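Local structure of PlaB phospholipase (6ZTI) at residues T66-D71 with G159-D164; Y113-L118 with W180-C185; L123-M128 with Y191-T196. The protein is a phospholipase of the alpha/beta-hydrolase class whose activity is controlled by NAD(H)-mediated tetramerization. All coordinates share one frame; numbering follows the deposited sequence.

Interaction 1: T66-D71 with G159-D164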
loop_
_atom_site.group_PDB
_atom_site.type_symbol
_atom_site.label_atom_id
_atom_site.label_comp_id
_atom_site.label_asym_id
_atom_site.label_seq_id
_atom_site.Cartn_x
_atom_site.Cartn_y
_atom_site.Cartn_z
ATOM N N THR B 66 3.528 -13.688 15.820
ATOM C CA THR B 66 4.190 -14.671 14.967
ATOM C C THR B 66 3.543 -16.052 15.022
ATOM O O THR B 66 3.802 -16.874 14.136
ATOM C CB THR B 66 5.669 -14.794 15.345
ATOM O OG1 THR B 66 5.794 -15.402 16.635
ATOM C CG2 THR B 66 6.322 -13.424 15.382
ATOM N N VAL B 67 2.687 -16.311 16.003
ATOM C CA VAL B 67 2.114 -17.636 16.215
ATOM C C VAL B 67 0.902 -17.812 15.313
ATOM O O VAL B 67 0.049 -16.921 15.219
ATOM C CB VAL B 67 1.750 -17.835 17.696
ATOM C CG1 VAL B 67 1.034 -19.162 17.911
ATOM C CG2 VAL B 67 3.011 -17.742 18.553
ATOM N N THR B 68 0.836 -18.955 14.635
ATOM C CA THR B 68 -0.246 -19.279 13.720
ATOM C C THR B 68 -1.140 -20.373 14.303
ATOM O O THR B 68 -0.777 -21.077 15.254
ATOM C CB THR B 68 0.305 -19.735 12.361
ATOM O OG1 THR B 68 0.887 -21.038 12.498
ATOM C CG2 THR B 68 1.364 -18.754 11.827
ATOM N N VAL B 69 -2.327 -20.518 13.703
ATOM C CA VAL B 69 -3.233 -21.597 14.093
ATOM C C VAL B 69 -2.562 -22.945 13.863
ATOM O O VAL B 69 -2.692 -23.869 14.674
ATOM C CB VAL B 69 -4.567 -21.467 13.330
ATOM C CG1 VAL B 69 -5.475 -22.667 13.570
ATOM C CG2 VAL B 69 -5.280 -20.199 13.749
ATOM N N ASP B 70 -1.812 -23.070 12.768
ATOM C CA ASP B 70 -1.006 -24.262 12.536
ATOM C C ASP B 70 -0.041 -24.522 13.692
ATOM O O ASP B 70 0.066 -25.654 14.179
ATOM C CB ASP B 70 -0.232 -24.097 11.234
ATOM C CG ASP B 70 0.721 -25.247 10.974
ATOM O OD1 ASP B 70 0.231 -26.374 10.742
ATOM O OD2 ASP B 70 1.949 -25.014 10.987
ATOM N N ASP B 71 0.700 -23.488 14.111
ATOM C CA ASP B 71 1.603 -23.584 15.258
ATOM C C ASP B 71 0.883 -24.084 16.506
ATOM O O ASP B 71 1.389 -24.953 17.227
ATOM C CB ASP B 71 2.223 -22.217 15.577
ATOM C CG ASP B 71 3.147 -21.675 14.487
ATOM O OD1 ASP B 71 3.568 -22.409 13.559
ATOM O OD2 ASP B 71 3.458 -20.463 14.591
ATOM N N GLY B 159 -3.208 -11.684 18.222
ATOM C CA GLY B 159 -2.107 -11.948 17.312
ATOM C C GLY B 159 -2.538 -11.868 15.852
ATOM O O GLY B 159 -3.575 -12.400 15.450
ATOM N N LYS B 160 -1.701 -11.216 15.046
ATOM C CA LYS B 160 -2.103 -10.901 13.682
ATOM C C LYS B 160 -2.355 -12.160 12.870
ATOM O O LYS B 160 -3.271 -12.195 12.040
ATOM C CB LYS B 160 -1.043 -10.037 13.003
ATOM C CG LYS B 160 -1.529 -9.387 11.709
ATOM C CD LYS B 160 -1.207 -10.236 10.491
ATOM C CE LYS B 160 -1.754 -9.619 9.212
ATOM N NZ LYS B 160 -1.393 -10.432 8.008
ATOM N N CYS B 161 -1.548 -13.207 13.074
ATOM C CA CYS B 161 -1.706 -14.395 12.242
ATOM C C CYS B 161 -2.987 -15.147 12.573
ATOM O O CYS B 161 -3.616 -15.722 11.679
ATOM C CB CYS B 161 -0.495 -15.310 12.384
ATOM S SG CYS B 161 0.988 -14.642 11.565
ATOM N N VAL B 162 -3.394 -15.158 13.841
ATOM C CA VAL B 162 -4.681 -15.750 14.166
ATOM C C VAL B 162 -5.829 -14.912 13.601
ATOM O O VAL B 162 -6.879 -15.453 13.242
ATOM C CB VAL B 162 -4.812 -15.927 15.689
ATOM C CG1 VAL B 162 -6.222 -16.431 16.035
ATOM C CG2 VAL B 162 -3.738 -16.884 16.198
ATOM N N LEU B 163 -5.672 -13.587 13.549
ATOM C CA LEU B 163 -6.705 -12.750 12.942
ATOM C C LEU B 163 -6.845 -13.023 11.453
ATOM O O LEU B 163 -7.955 -12.950 10.912
ATOM C CB LEU B 163 -6.391 -11.271 13.167
ATOM C CG LEU B 163 -6.447 -10.783 14.615
ATOM C CD1 LEU B 163 -6.126 -9.298 14.687
ATOM C CD2 LEU B 163 -7.810 -11.043 15.231
ATOM N N ASP B 164 -5.742 -13.331 10.765
ATOM C CA ASP B 164 -5.853 -13.707 9.360
ATOM C C ASP B 164 -6.682 -14.975 9.187
ATOM O O ASP B 164 -7.372 -15.129 8.170
ATOM C CB ASP B 164 -4.463 -13.904 8.762
ATOM C CG ASP B 164 -3.698 -12.607 8.605
ATOM O OD1 ASP B 164 -4.325 -11.551 8.373
ATOM O OD2 ASP B 164 -2.462 -12.653 8.708
HETATM O O HOH W 1 -3.125 -18.469 11.281
#
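The capping box that starts helix 69-89 lies beside the first turn of helix 160-166, where C161 meets V67 and T68. C161 CB sits 3.3 Å from V67 O, and the methyl CG2 of T68 approaches the same C161 CB at 4.0 Å. T68 can offer this methyl because its hydroxyl points inward to the cap: at chi1 72° OG1 lies between the backbone N and the carbonyl carbon, while CG2 lies beside the N.

Inside the box the bonds are reciprocal. D71 N donates to T68 OG1 at 2.9 Å with an N-H...O angle of 167°, and T68 N donates to D71 OD2 at 3.0 Å, reaching the oxygen from above the carboxylate plane, 53° out of it. D71 OD2 also forms a salt bridge with R461 of the second subunit, and D70 pairs there with R351, so the capped helix end is part of a subunit interface.

No direct hydrogen bond joins the two segments; a water does it instead. It accepts from V69 N at 3.3 Å and donates to C161 O at 2.8 Å, occupying an N-H of the first helical turn and tying it to a carbonyl of the other helix. V162 CG2 packs 3.9 Å from V67 O, and the one apolar side-chain pair, V69 CG2 to V162 CG2, is a loose 4.4 Å. On the helix 160-166 side, K160 NZ bridges to the syn lone pair of D164 OD2, one turn on, and takes the lysine end away from helix 69-89.

Two helix N-termini thus come together through C161 CB against the V67 carbonyl and the T68 methyl, and through a shared water, one of them closed by the S/T-x-x-D/E pattern typical of a capping box.

Interaction 2: Y113-L118 with W180-C185; sequences YFKNNL and WLDYDC
L118 lays its branched end against the ring of Y183, with CD1 3.7 Å from Y183 CD2 and L118 CD2 4.0 Å from Y183 CE2. Each methyl therefore meets one of two neighbouring ring carbons, and the leucine side chain runs at about a right angle to the tyrosine. L118 CD1 goes on to reach the backbone beyond the ring, 3.9 Å from C185 CA, and also touches the thiol of that residue, 4.1 Å from C185 SG.

K115 passes the ring near CE1, on the same side of the ring plane as L118. Its chain leaves with CG anti to the backbone N, stays extended and turns only at chi4 (56°), which brings NZ to 4.0 Å from Y183 CE1, obliquely to the ring. The ammonium group also faces D182, but K115 NZ to D182 OD2 is 3.9 Å, a long salt bridge; its hydrogen bond to S179 OG is the stronger polar tie. The tyrosine hydroxyl is bonded to D111, so the far end of the ring is tied to helix 102-114, the helix that leads into the segment bearing K115 and L118.

Behind these contacts the ring of W180 overlaps a face of Y183: Y183 CE2 lies 3.3 Å above the indole plane, displaced toward its rim. The overlap follows from the chain reversal, a type I turn in which Y183 N donates to W180 O at 3.1 Å and brings both aromatic residues to the same side.

The contact joins the C-terminal region of helix 102-114 to the loop between helix 171-180 and strand 191-197. In the alpha/beta-hydrolase fold this helix, which follows strand 93-99, probably corresponds to the one after the nucleophile elbow.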
loop_
_atom_site.group_PDB
_atom_site.type_symbol
_atom_site.label_atom_id
_atom_site.label_comp_id
_atom_site.label_asym_id
_atom_site.label_seq_id
_atom_site.Cartn_x
_atom_site.Cartn_y
_atom_site.Cartn_z
ATOM N N TYR B 113 -3.252 -34.389 12.232
ATOM C CA TYR B 113 -2.747 -35.648 12.775
ATOM C C TYR B 113 -3.646 -36.853 12.536
ATOM O O TYR B 113 -3.157 -37.977 12.643
ATOM C CB TYR B 113 -2.501 -35.512 14.289
ATOM C CG TYR B 113 -1.378 -34.557 14.609
ATOM C CD1 TYR B 113 -0.056 -34.986 14.592
ATOM C CD2 TYR B 113 -1.634 -33.224 14.901
ATOM C CE1 TYR B 113 0.985 -34.109 14.868
ATOM C CE2 TYR B 113 -0.605 -32.343 15.176
ATOM C CZ TYR B 113 0.705 -32.793 15.159
ATOM O OH TYR B 113 1.732 -31.910 15.421
ATOM N N PHE B 114 -4.930 -36.669 12.186
ATOM C CA PHE B 114 -5.817 -37.830 12.148
ATOM C C PHE B 114 -6.832 -37.809 11.013
ATOM O O PHE B 114 -7.768 -38.621 11.025
ATOM C CB PHE B 114 -6.544 -37.960 13.485
ATOM C CG PHE B 114 -5.633 -38.326 14.621
ATOM C CD1 PHE B 114 -5.205 -39.621 14.773
ATOM C CD2 PHE B 114 -5.183 -37.370 15.512
ATOM C CE1 PHE B 114 -4.351 -39.966 15.801
ATOM C CE2 PHE B 114 -4.332 -37.707 16.529
ATOM C CZ PHE B 114 -3.916 -39.011 16.676
ATOM N N LYS B 115 -6.635 -36.961 10.000
ATOM C CA LYS B 115 -7.678 -36.716 9.013
ATOM C C LYS B 115 -8.222 -38.016 8.439
ATOM O O LYS B 115 -9.420 -38.304 8.524
ATOM C CB LYS B 115 -7.143 -35.835 7.886
ATOM C CG LYS B 115 -8.167 -35.624 6.772
ATOM C CD LYS B 115 -7.727 -34.557 5.769
ATOM C CE LYS B 115 -8.568 -34.603 4.484
ATOM N NZ LYS B 115 -10.017 -34.465 4.744
ATOM N N ASN B 116 -7.363 -38.805 7.830
ATOM C CA ASN B 116 -7.833 -40.032 7.207
ATOM C C ASN B 116 -8.016 -41.172 8.195
ATOM O O ASN B 116 -8.058 -42.326 7.762
ATOM C CB ASN B 116 -6.859 -40.458 6.111
ATOM C CG ASN B 116 -6.555 -39.339 5.141
ATOM O OD1 ASN B 116 -5.390 -39.018 4.900
ATOM N ND2 ASN B 116 -7.605 -38.731 4.579
ATOM N N ASN B 117 -8.172 -40.891 9.489
ATOM C CA ASN B 117 -7.919 -41.914 10.497
ATOM C C ASN B 117 -8.516 -41.527 11.840
ATOM O O ASN B 117 -7.866 -41.678 12.880
ATOM C CB ASN B 117 -6.403 -42.115 10.613
ATOM C CG ASN B 117 -6.022 -43.390 11.323
ATOM O OD1 ASN B 117 -6.812 -44.328 11.438
ATOM N ND2 ASN B 117 -4.780 -43.437 11.793
ATOM N N LEU B 118 -9.760 -41.039 11.837
ATOM C CA LEU B 118 -10.332 -40.513 13.069
ATOM C C LEU B 118 -10.514 -41.579 14.135
ATOM O O LEU B 118 -10.633 -41.236 15.314
ATOM C CB LEU B 118 -11.681 -39.848 12.801
ATOM C CG LEU B 118 -11.703 -38.508 12.076
ATOM C CD1 LEU B 118 -13.129 -38.019 12.036
ATOM C CD2 LEU B 118 -10.820 -37.491 12.743
ATOM N N TRP B 180 -13.135 -30.543 6.107
ATOM C CA TRP B 180 -14.057 -31.162 7.052
ATOM C C TRP B 180 -15.323 -31.657 6.381
ATOM O O TRP B 180 -16.075 -32.413 7.007
ATOM C CB TRP B 180 -14.379 -30.193 8.193
ATOM C CG TRP B 180 -13.502 -30.450 9.381
ATOM C CD1 TRP B 180 -12.177 -30.151 9.496
ATOM C CD2 TRP B 180 -13.877 -31.093 10.611
ATOM N NE1 TRP B 180 -11.708 -30.554 10.719
ATOM C CE2 TRP B 180 -12.727 -31.146 11.419
ATOM C CE3 TRP B 180 -15.070 -31.630 11.102
ATOM C CZ2 TRP B 180 -12.735 -31.704 12.696
ATOM C CZ3 TRP B 180 -15.079 -32.185 12.380
ATOM C CH2 TRP B 180 -13.923 -32.219 13.157
ATOM N N LEU B 181 -15.565 -31.276 5.121
ATOM C CA LEU B 181 -16.670 -31.868 4.376
ATOM C C LEU B 181 -16.573 -33.389 4.324
ATOM O O LEU B 181 -17.602 -34.072 4.276
ATOM C CB LEU B 181 -16.719 -31.292 2.959
ATOM C CG LEU B 181 -17.164 -29.833 2.929
ATOM C CD1 LEU B 181 -16.785 -29.174 1.639
ATOM C CD2 LEU B 181 -18.679 -29.725 3.143
ATOM N N ASP B 182 -15.362 -33.939 4.342
ATOM C CA ASP B 182 -15.156 -35.378 4.209
ATOM C C ASP B 182 -15.173 -36.127 5.541
ATOM O O ASP B 182 -15.052 -37.356 5.544
ATOM C CB ASP B 182 -13.821 -35.648 3.502
ATOM C CG ASP B 182 -13.733 -34.967 2.156
ATOM O OD1 ASP B 182 -14.703 -35.073 1.375
ATOM O OD2 ASP B 182 -12.700 -34.315 1.885
ATOM N N TYR B 183 -15.310 -35.433 6.664
ATOM C CA TYR B 183 -15.260 -36.092 7.963
ATOM C C TYR B 183 -16.573 -36.809 8.272
ATOM O O TYR B 183 -17.662 -36.346 7.909
ATOM C CB TYR B 183 -14.997 -35.073 9.068
ATOM C CG TYR B 183 -13.557 -34.621 9.244
ATOM C CD1 TYR B 183 -12.804 -34.153 8.176
ATOM C CD2 TYR B 183 -12.963 -34.640 10.507
ATOM C CE1 TYR B 183 -11.490 -33.716 8.361
ATOM C CE2 TYR B 183 -11.669 -34.205 10.699
ATOM C CZ TYR B 183 -10.942 -33.751 9.628
ATOM O OH TYR B 183 -9.667 -33.337 9.850
ATOM N N ASP B 184 -16.464 -37.945 8.971
ATOM C CA ASP B 184 -17.610 -38.593 9.623
ATOM C C ASP B 184 -17.153 -38.943 11.033
ATOM O O ASP B 184 -16.714 -40.063 11.305
ATOM C CB ASP B 184 -18.115 -39.815 8.883
ATOM C CG ASP B 184 -19.546 -40.189 9.292
ATOM O OD1 ASP B 184 -19.984 -39.792 10.394
ATOM O OD2 ASP B 184 -20.248 -40.876 8.522
ATOM N N CYS B 185 -17.253 -37.960 11.928
ATOM C CA CYS B 185 -16.844 -38.169 13.311
ATOM C C CYS B 185 -17.668 -39.274 13.957
ATOM O O CYS B 185 -17.121 -40.218 14.536
ATOM C CB CYS B 185 -16.986 -36.864 14.099
ATOM S SG CYS B 185 -15.931 -35.501 13.548
#

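Interaction 3: L123-M128 with Y191-T196; sequences LSHLIM and YSFVLT
Two neighbouring parallel strands of the central six-stranded sheet of an alpha/beta-hydrolase domain pair here, L126 with S192 and I127 with F193 lying abreast in the ladder. The axes of these short strand segments approach to 4.6 Å and diverge by just 5°. Five N-H...O bonds alternate between the strands: Y191 N to S124 O, L126 N to Y191 O (2.9 Å between N and O), F193 N to L126 O, M128 N to F193 O and L195 N to M128 O. The bond from F193 N to L126 O is short, 2.7 Å; its donor lies nearly on the carbonyl axis, yet the N-H...O angle is bent to 147°, the most bent of the five.

One face carries H125, I127, Y191 and F193, and helix 286-296 covers part of it. The rings of H125 and Y191 lie oblique, centroids 5.8 Å apart and planes at 49°, while Y191 CD2 stands over one face of the imidazole; H125 NE2 is bonded to V297 O. The F193 ring lies alongside H125, pointing the same way, and its CD1 presses on I127 CG1 at 3.9 Å. L126 O lies near the plane of the F193 ring, 3.4 Å from F193 CD1.

The opposite face, with L126, M128, S192 and V194, meets helix 102-114 through L126, whose side chain touches V106, R107 and M110. M128 bends at its last torsion and turns CE back over the neighbouring strand to V194 CG2, at 3.6 Å. That same methyl, M128 CE, lies 3.5 Å from S192 OG, a buried hydroxyl with no hydrogen-bond partner in the model.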
loop_
_atom_site.group_PDB
_atom_site.type_symbol
_atom_site.label_atom_id
_atom_site.label_comp_id
_atom_site.label_asym_id
_atom_site.label_seq_id
_atom_site.Cartn_x
_atom_site.Cartn_y
_atom_site.Cartn_z
ATOM N N LEU B 123 -9.218 -38.415 20.923
ATOM C CA LEU B 123 -10.329 -37.585 21.357
ATOM C C LEU B 123 -11.620 -38.368 21.167
ATOM O O LEU B 123 -11.832 -38.977 20.117
ATOM C CB LEU B 123 -10.331 -36.274 20.562
ATOM C CG LEU B 123 -11.452 -35.258 20.752
ATOM C CD1 LEU B 123 -10.926 -33.838 20.541
ATOM C CD2 LEU B 123 -12.598 -35.535 19.777
ATOM N N SER B 124 -12.460 -38.384 22.206
ATOM C CA SER B 124 -13.748 -39.065 22.169
ATOM C C SER B 124 -14.924 -38.111 22.026
ATOM O O SER B 124 -15.949 -38.501 21.459
ATOM C CB SER B 124 -13.953 -39.890 23.442
ATOM O OG SER B 124 -14.143 -39.041 24.566
ATOM N N HIS B 125 -14.806 -36.885 22.548
ATOM C CA HIS B 125 -15.857 -35.882 22.488
ATOM C C HIS B 125 -15.235 -34.530 22.176
ATOM O O HIS B 125 -14.189 -34.174 22.728
ATOM C CB HIS B 125 -16.638 -35.769 23.813
ATOM C CG HIS B 125 -17.356 -37.023 24.221
ATOM N ND1 HIS B 125 -16.697 -38.164 24.623
ATOM C CD2 HIS B 125 -18.677 -37.302 24.315
ATOM C CE1 HIS B 125 -17.579 -39.097 24.933
ATOM N NE2 HIS B 125 -18.789 -38.598 24.759
ATOM N N LEU B 126 -15.884 -33.789 21.290
ATOM C CA LEU B 126 -15.508 -32.414 20.970
ATOM C C LEU B 126 -16.735 -31.553 21.213
ATOM O O LEU B 126 -17.727 -31.653 20.484
ATOM C CB LEU B 126 -15.006 -32.285 19.535
ATOM C CG LEU B 126 -14.708 -30.854 19.071
ATOM C CD1 LEU B 126 -13.769 -30.154 20.048
ATOM C CD2 LEU B 126 -14.120 -30.845 17.673
ATOM N N ILE B 127 -16.673 -30.733 22.259
ATOM C CA ILE B 127 -17.763 -29.858 22.662
ATOM C C ILE B 127 -17.276 -28.434 22.439
ATOM O O ILE B 127 -16.470 -27.917 23.216
ATOM C CB ILE B 127 -18.177 -30.094 24.118
ATOM C CG1 ILE B 127 -18.530 -31.568 24.330
ATOM C CG2 ILE B 127 -19.356 -29.183 24.482
ATOM C CD1 ILE B 127 -18.754 -31.957 25.785
ATOM N N MET B 128 -17.757 -27.806 21.370
ATOM C CA MET B 128 -17.347 -26.464 20.974
ATOM C C MET B 128 -18.379 -25.457 21.452
ATOM O O MET B 128 -19.552 -25.559 21.088
ATOM C CB MET B 128 -17.204 -26.379 19.454
ATOM C CG MET B 128 -15.979 -27.097 18.907
ATOM S SD MET B 128 -16.059 -27.207 17.116
ATOM C CE MET B 128 -17.202 -28.574 16.940
ATOM N N TYR B 191 -17.693 -37.967 19.060
ATOM C CA TYR B 191 -18.978 -37.311 19.260
ATOM C C TYR B 191 -18.713 -35.820 19.372
ATOM O O TYR B 191 -18.119 -35.359 20.351
ATOM C CB TYR B 191 -19.687 -37.880 20.486
ATOM C CG TYR B 191 -20.008 -39.341 20.284
ATOM C CD1 TYR B 191 -20.909 -39.742 19.303
ATOM C CD2 TYR B 191 -19.388 -40.325 21.047
ATOM C CE1 TYR B 191 -21.192 -41.100 19.092
ATOM C CE2 TYR B 191 -19.658 -41.642 20.846
ATOM C CZ TYR B 191 -20.557 -42.037 19.871
ATOM O OH TYR B 191 -20.823 -43.377 19.686
ATOM N N SER B 192 -19.123 -35.081 18.341
ATOM C CA SER B 192 -18.858 -33.661 18.205
ATOM C C SER B 192 -20.134 -32.845 18.389
ATOM O O SER B 192 -21.210 -33.241 17.926
ATOM C CB SER B 192 -18.256 -33.388 16.829
ATOM O OG SER B 192 -17.818 -32.051 16.753
ATOM N N PHE B 193 -20.011 -31.693 19.052
ATOM C CA PHE B 193 -21.162 -30.853 19.362
ATOM C C PHE B 193 -20.780 -29.383 19.261
ATOM O O PHE B 193 -19.659 -28.992 19.607
ATOM C CB PHE B 193 -21.702 -31.098 20.787
ATOM C CG PHE B 193 -21.757 -32.540 21.186
ATOM C CD1 PHE B 193 -20.595 -33.231 21.504
ATOM C CD2 PHE B 193 -22.972 -33.202 21.281
ATOM C CE1 PHE B 193 -20.646 -34.556 21.876
ATOM C CE2 PHE B 193 -23.026 -34.534 21.668
ATOM C CZ PHE B 193 -21.864 -35.210 21.964
ATOM N N VAL B 194 -21.734 -28.563 18.823
ATOM C CA VAL B 194 -21.603 -27.111 18.853
ATOM C C VAL B 194 -22.711 -26.549 19.725
ATOM O O VAL B 194 -23.892 -26.850 19.518
ATOM C CB VAL B 194 -21.657 -26.496 17.448
ATOM C CG1 VAL B 194 -21.780 -24.967 17.552
ATOM C CG2 VAL B 194 -20.399 -26.919 16.647
ATOM N N LEU B 195 -22.334 -25.775 20.724
ATOM C CA LEU B 195 -23.293 -25.028 21.514
ATOM C C LEU B 195 -22.954 -23.554 21.417
ATOM O O LEU B 195 -21.783 -23.178 21.459
ATOM C CB LEU B 195 -23.276 -25.488 22.971
ATOM C CG LEU B 195 -23.547 -26.973 23.237
ATOM C CD1 LEU B 195 -23.322 -27.311 24.713
ATOM C CD2 LEU B 195 -24.946 -27.357 22.854
ATOM N N THR B 196 -23.966 -22.712 21.255
ATOM C CA THR B 196 -23.699 -21.283 21.279
ATOM C C THR B 196 -24.945 -20.552 21.754
ATOM O O THR B 196 -25.999 -21.152 21.985
ATOM C CB THR B 196 -23.246 -20.784 19.906
ATOM O OG1 THR B 196 -22.685 -19.472 20.035
ATOM C CG2 THR B 196 -24.406 -20.756 18.992
#

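Helix 102-114 links all three contacts. D70 of interaction 1 rests on its K108 and L112, interaction 2 begins at its C-terminal end, and interaction 3 packs its L126 face against it. Its M110 touches L118 and W180 of interaction 2 as well as L126 of interaction 3. Interactions 2 and 3 are closest, with centres 14 Å and nearest atoms about 5 Å apart; residues 186-190 lead from the loop of one into the strand of the other. Interaction 1 is 23 Å, centre to centre, from both. None lies at the thio-NAD sites, but interaction 1 alone touches a second subunit, so it belongs to the tetramer as well as to the domain.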